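Local coordinates for transthyretin-like protein (Klebsiella pneumoniae subsp. pneumoniae, PDB 3QVA) that probably hydrolyses 5-hydroxyisourate to 2-oxo-4-hydroxy-4-carboxy-5-ureidoimidazoline in purine breakdown, working as a homotetramer of the transthyretin family, at residues 28-33 with 63-68; 83-88 with 108-113. All blocks are in the same frame, centred on the assembly; numbering follows the deposited sequence. Where two conformers were deposited one is given.

Contact 1 of 2, residues 28-33 with 63-68; sequences VTVSLS and YCLTAE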
loop_
_atom_site.group_PDB
_atom_site.type_symbol
_atom_site.label_atom_id
_atom_site.label_comp_id
_atom_site.label_asym_id
_atom_site.label_seq_id
_atom_site.Cartn_x
_atom_site.Cartn_y
_atom_site.Cartn_z
ATOM N N VAL A 28 6.985 -7.353 -17.413
ATOM C CA VAL A 28 6.672 -8.289 -16.329
ATOM C C VAL A 28 5.741 -9.350 -16.885
ATOM O O VAL A 28 4.708 -9.023 -17.486
ATOM C CB VAL A 28 5.964 -7.597 -15.133
ATOM C CG1 VAL A 28 5.774 -8.584 -13.978
ATOM C CG2 VAL A 28 6.748 -6.382 -14.667
ATOM N N THR A 29 6.105 -10.616 -16.695
ATOM C CA THR A 29 5.237 -11.723 -17.078
ATOM C C THR A 29 4.158 -11.910 -16.025
ATOM O O THR A 29 4.452 -11.919 -14.832
ATOM C CB THR A 29 6.039 -13.036 -17.274
ATOM O OG1 THR A 29 6.860 -12.901 -18.442
ATOM C CG2 THR A 29 5.106 -14.220 -17.475
ATOM N N VAL A 30 2.912 -12.033 -16.481
ATOM C CA VAL A 30 1.758 -12.232 -15.606
ATOM C C VAL A 30 0.886 -13.369 -16.136
ATOM O O VAL A 30 0.437 -13.334 -17.289
ATOM C CB VAL A 30 0.885 -10.951 -15.480
ATOM C CG1 VAL A 30 -0.178 -11.135 -14.402
ATOM C CG2 VAL A 30 1.739 -9.722 -15.180
ATOM N N SER A 31 0.636 -14.366 -15.289
ATOM C CA SER A 31 -0.185 -15.509 -15.674
ATOM C C SER A 31 -1.535 -15.530 -14.968
ATOM O O SER A 31 -1.665 -15.072 -13.831
ATOM C CB SER A 31 0.560 -16.826 -15.429
ATOM O OG SER A 31 0.759 -17.058 -14.043
ATOM N N LEU A 32 -2.537 -16.063 -15.662
ATOM C CA LEU A 32 -3.854 -16.266 -15.080
ATOM C C LEU A 32 -4.138 -17.758 -15.036
ATOM O O LEU A 32 -3.951 -18.459 -16.032
ATOM C CB LEU A 32 -4.941 -15.562 -15.899
ATOM C CG LEU A 32 -6.389 -15.782 -15.443
ATOM C CD1 LEU A 32 -6.631 -15.165 -14.068
ATOM C CD2 LEU A 32 -7.373 -15.217 -16.469
ATOM N N SER A 33 -4.580 -18.238 -13.880
ATOM C CA SER A 33 -4.973 -19.632 -13.753
ATOM C C SER A 33 -6.306 -19.786 -13.029
ATOM O O SER A 33 -6.752 -18.886 -12.310
ATOM C CB SER A 33 -3.878 -20.454 -13.067
ATOM O OG SER A 33 -3.735 -20.083 -11.712
ATOM N N TYR A 63 -9.993 -17.460 -9.302
ATOM C CA TYR A 63 -8.852 -17.231 -10.179
ATOM C C TYR A 63 -7.605 -16.819 -9.416
ATOM O O TYR A 63 -7.667 -16.390 -8.266
ATOM C CB TYR A 63 -9.175 -16.148 -11.207
ATOM C CG TYR A 63 -10.241 -16.526 -12.204
ATOM C CD1 TYR A 63 -11.582 -16.253 -11.951
ATOM C CD2 TYR A 63 -9.905 -17.136 -13.411
ATOM C CE1 TYR A 63 -12.571 -16.590 -12.866
ATOM C CE2 TYR A 63 -10.889 -17.474 -14.338
ATOM C CZ TYR A 63 -12.217 -17.197 -14.057
ATOM O OH TYR A 63 -13.194 -17.529 -14.967
ATOM N N CYS A 64 -6.474 -16.942 -10.094
ATOM C CA CYS A 64 -5.192 -16.587 -9.539
ATOM C C CYS A 64 -4.413 -15.834 -10.610
ATOM O O CYS A 64 -4.156 -16.382 -11.685
ATOM C CB CYS A 64 -4.461 -17.861 -9.131
ATOM S SG CYS A 64 -2.867 -17.595 -8.406
ATOM N N LEU A 65 -4.077 -14.573 -10.331
ATOM C CA LEU A 65 -3.192 -13.789 -11.198
ATOM C C LEU A 65 -1.820 -13.735 -10.568
ATOM O O LEU A 65 -1.696 -13.321 -9.426
ATOM C CB LEU A 65 -3.686 -12.349 -11.344
ATOM C CG LEU A 65 -4.414 -11.788 -12.558
ATOM C CD1 LEU A 65 -4.448 -10.267 -12.406
ATOM C CD2 LEU A 65 -3.767 -12.173 -13.887
ATOM N N THR A 66 -0.790 -14.136 -11.305
ATOM C CA THR A 66 0.551 -14.180 -10.743
ATOM C C THR A 66 1.531 -13.356 -11.562
ATOM O O THR A 66 1.779 -13.662 -12.732
ATOM C CB THR A 66 1.065 -15.630 -10.638
ATOM O OG1 THR A 66 0.129 -16.409 -9.877
ATOM C CG2 THR A 66 2.440 -15.672 -9.961
ATOM N N ALA A 67 2.095 -12.328 -10.934
ATOM C CA ALA A 67 3.091 -11.482 -11.588
ATOM C C ALA A 67 4.481 -11.940 -11.181
ATOM O O ALA A 67 4.768 -12.105 -9.998
ATOM C CB ALA A 67 2.878 -10.010 -11.229
ATOM N N GLU A 68 5.343 -12.163 -12.168
ATOM C CA GLU A 68 6.675 -12.667 -11.893
ATOM C C GLU A 68 7.601 -11.504 -11.549
ATOM O O GLU A 68 8.492 -11.133 -12.312
ATOM C CB GLU A 68 7.183 -13.489 -13.082
ATOM C CG GLU A 68 6.360 -14.761 -13.302
ATOM C CD GLU A 68 6.547 -15.773 -12.186
ATOM O OE1 GLU A 68 7.682 -15.895 -11.689
ATOM O OE2 GLU A 68 5.562 -16.449 -11.805
HETATM O O HOH W 1 8.634 -11.146 -15.106
HETATM O O HOH W 2 -1.546 -17.395 -11.994
HETATM O O HOH W 3 3.329 -16.401 -13.538
#
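V30 and L65 meet slantwise on the inner face of two antiparallel strands, CG1 of V30 lying 3.8 Å from CD2 of L65. The valine places that methyl anti to its backbone N (chi1 -171°), while its other methyl, CG2, turns to CB of A67, 4.1 Å off. Farther along, L32 slants across Y63, with CD1 of L32 3.9 Å from CD2 of the ring; the phenol OH reaches beyond the pair to the carbonyl of P59. Branched aliphatic residues suit this face because it is covered by I16 and L12 of strand 12-18, in the opposing sheet of the transthyretin-type beta sandwich, and by F53 from a loop. Small polar residues fit the other face. OG of S31 lies 3.7 Å from CB of T66, and OG of S33 comes 3.5 Å from CB of C64. One water donates to the carbonyls of S31 and C64 and also meets OG1 of T66; another joins OG of S31 to OE2 of E68, whose OE1 forms a salt bridge with R84. S31 and T66 exchange two backbone bonds, as do S33 and C64; beyond S31 and T66, N of E68 points almost straight at O of T29 (2.8 Å, 171° at the hydrogen).

Contact 2 of 2, residues 83-88 with 108-113; sequences TRAQID and GGWSTY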
loop_
_atom_site.group_PDB
_atom_site.type_symbol
_atom_site.label_atom_id
_atom_site.label_comp_id
_atom_site.label_asym_id
_atom_site.label_seq_id
_atom_site.Cartn_x
_atom_site.Cartn_y
_atom_site.Cartn_z
ATOM N N THR A 83 9.510 -13.379 -4.177
ATOM C CA THR A 83 9.837 -14.133 -5.394
ATOM C C THR A 83 8.848 -13.907 -6.543
ATOM O O THR A 83 9.221 -13.990 -7.712
ATOM C CB THR A 83 9.949 -15.640 -5.112
ATOM O OG1 THR A 83 8.718 -16.112 -4.557
ATOM C CG2 THR A 83 11.076 -15.912 -4.131
ATOM N N ARG A 84 7.589 -13.650 -6.191
ATOM C CA ARG A 84 6.536 -13.347 -7.157
ATOM C C ARG A 84 5.383 -12.723 -6.389
ATOM O O ARG A 84 5.424 -12.658 -5.156
ATOM C CB ARG A 84 6.079 -14.601 -7.925
ATOM C CG ARG A 84 5.808 -15.834 -7.072
ATOM C CD ARG A 84 5.577 -17.064 -7.945
ATOM N NE ARG A 84 6.615 -17.195 -8.965
ATOM C CZ ARG A 84 7.849 -17.628 -8.727
ATOM N NH1 ARG A 84 8.729 -17.705 -9.718
ATOM N NH2 ARG A 84 8.209 -17.977 -7.497
ATOM N N ALA A 85 4.377 -12.254 -7.115
ATOM C CA ALA A 85 3.217 -11.628 -6.514
ATOM C C ALA A 85 1.973 -12.334 -7.028
ATOM O O ALA A 85 1.621 -12.214 -8.200
ATOM C CB ALA A 85 3.187 -10.134 -6.853
ATOM N N GLN A 86 1.333 -13.091 -6.144
ATOM C CA GLN A 86 0.139 -13.843 -6.490
ATOM C C GLN A 86 -1.094 -13.196 -5.866
ATOM O O GLN A 86 -1.124 -12.947 -4.654
ATOM C CB GLN A 86 0.277 -15.299 -6.026
ATOM C CG GLN A 86 -0.945 -16.146 -6.325
ATOM C CD GLN A 86 -0.815 -17.580 -5.830
ATOM O OE1 GLN A 86 -1.584 -18.019 -4.970
ATOM N NE2 GLN A 86 0.156 -18.314 -6.366
ATOM N N ILE A 87 -2.098 -12.925 -6.703
ATOM C CA ILE A 87 -3.402 -12.457 -6.242
ATOM C C ILE A 87 -4.429 -13.575 -6.415
ATOM O O ILE A 87 -4.527 -14.189 -7.489
ATOM C CB ILE A 87 -3.888 -11.231 -7.037
ATOM C CG1 ILE A 87 -2.908 -10.063 -6.910
ATOM C CG2 ILE A 87 -5.284 -10.803 -6.554
ATOM C CD1 ILE A 87 -3.243 -8.934 -7.888
ATOM N N ASP A 88 -5.189 -13.835 -5.359
ATOM C CA ASP A 88 -6.237 -14.849 -5.411
ATOM C C ASP A 88 -7.575 -14.155 -5.238
ATOM O O ASP A 88 -7.809 -13.497 -4.225
ATOM C CB ASP A 88 -6.010 -15.877 -4.308
ATOM C CG ASP A 88 -4.766 -16.697 -4.536
ATOM O OD1 ASP A 88 -3.751 -16.450 -3.842
ATOM O OD2 ASP A 88 -4.804 -17.573 -5.432
ATOM N N GLY A 108 11.015 -4.090 -1.771
ATOM C CA GLY A 108 10.722 -4.338 -0.364
ATOM C C GLY A 108 9.257 -4.453 0.012
ATOM O O GLY A 108 8.924 -4.434 1.190
ATOM N N GLY A 109 8.383 -4.593 -0.974
ATOM C CA GLY A 109 6.953 -4.742 -0.672
ATOM C C GLY A 109 6.086 -4.597 -1.892
ATOM O O GLY A 109 6.526 -4.097 -2.932
ATOM N N TRP A 110 4.848 -5.066 -1.786
ATOM C CA TRP A 110 3.921 -4.906 -2.889
ATOM C C TRP A 110 2.489 -4.889 -2.405
ATOM O O TRP A 110 2.192 -5.319 -1.279
ATOM C CB TRP A 110 4.142 -5.977 -3.974
ATOM C CG TRP A 110 3.770 -7.386 -3.581
ATOM C CD1 TRP A 110 4.543 -8.282 -2.906
ATOM C CD2 TRP A 110 2.540 -8.053 -3.876
ATOM N NE1 TRP A 110 3.862 -9.471 -2.750
ATOM C CE2 TRP A 110 2.632 -9.356 -3.338
ATOM C CE3 TRP A 110 1.367 -7.675 -4.545
ATOM C CZ2 TRP A 110 1.592 -10.286 -3.446
ATOM C CZ3 TRP A 110 0.333 -8.601 -4.658
ATOM C CH2 TRP A 110 0.455 -9.893 -4.104
ATOM N N SER A 111 1.613 -4.372 -3.256
ATOM C CA SER A 111 0.198 -4.288 -2.935
ATOM C C SER A 111 -0.699 -4.491 -4.148
ATOM O O SER A 111 -0.281 -4.368 -5.308
ATOM C CB SER A 111 -0.119 -2.952 -2.260
ATOM O OG SER A 111 -0.079 -1.887 -3.181
ATOM N N THR A 112 -1.948 -4.816 -3.859
ATOM C CA THR A 112 -2.969 -4.876 -4.882
ATOM C C THR A 112 -4.265 -4.289 -4.338
ATOM O O THR A 112 -4.417 -4.097 -3.130
ATOM C CB THR A 112 -3.182 -6.321 -5.385
ATOM O OG1 THR A 112 -4.032 -6.302 -6.536
ATOM C CG2 THR A 112 -3.799 -7.206 -4.296
ATOM N N TYR A 113 -5.190 -4.001 -5.242
ATOM C CA TYR A 113 -6.501 -3.508 -4.869
ATOM C C TYR A 113 -7.444 -3.718 -6.042
ATOM O O TYR A 113 -7.004 -4.012 -7.152
ATOM C CB TYR A 113 -6.434 -2.022 -4.456
ATOM C CG TYR A 113 -5.987 -1.072 -5.554
ATOM C CD1 TYR A 113 -6.919 -0.465 -6.382
ATOM C CD2 TYR A 113 -4.638 -0.781 -5.759
ATOM C CE1 TYR A 113 -6.534 0.398 -7.390
ATOM C CE2 TYR A 113 -4.238 0.096 -6.780
ATOM C CZ TYR A 113 -5.205 0.682 -7.582
ATOM O OH TYR A 113 -4.869 1.554 -8.601
HETATM O O HOH W 4 4.751 -12.196 -2.546
#
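W110 lays the six-membered ring of its indole over the methyl of A85, whose CB stands 3.5 Å from the centroid of that ring and only 6° off its normal, a nearly axial CH-pi contact. With CG between its own backbone N and carbonyl carbon (chi1 69°), the tryptophan sends the indole across to strand 83-88, and a residue as small as alanine lets the flat ring settle close to the backbone. The next two residues meet the ring at its edge: O of Q86 is 3.5 Å from CH2 of W110, and CG1 of I87 is 4.2 Å from its CZ3. Farther on, I87 and T112 reach toward each other tip to tip, CD1 of I87 coming 3.1 Å from OG1 of T112, a tight approach; that hydroxyl is hydrogen-bonded to the carbonyl of P102. The strand axes run 20° from parallel and 8.8 Å apart, so side chains rather than backbone bonds join the two layers of the transthyretin-type sandwich. Both strands pair with strands of a second subunit, whose own W110 meets this indole edge-to-face. The indole nitrogen keeps a polar link within this apolar setting: a water accepts from NE1 of W110 at 2.9 Å and lies 2.7 Å from O of R84, one of several acceptors competing for its protons. The tryptophan can therefore bury its broad hydrocarbon surface while its N-H remains satisfied.

How the contacts relate
Strands 62-67 and 82-90 are neighbours in one antiparallel sheet and tie the contacts together: N of A67 and O of A85 probably share a hydrogen bond, as do O of L65 and N of I87. Contact 1 works within that sheet, through regular backbone bonds, with one apolar face and one watered, partly exposed face. Contact 2 is buried and spans the gap to the other sheet, relying on ring and methyl packing and a single water bridge. Their surroundings differ too. No other subunit of the tetramer touches contact 1, whereas contact 2 sits at a subunit interface, where D88 forms a salt bridge with R84 of the second subunit, while the R84 of this chain pairs with E68 of contact 1.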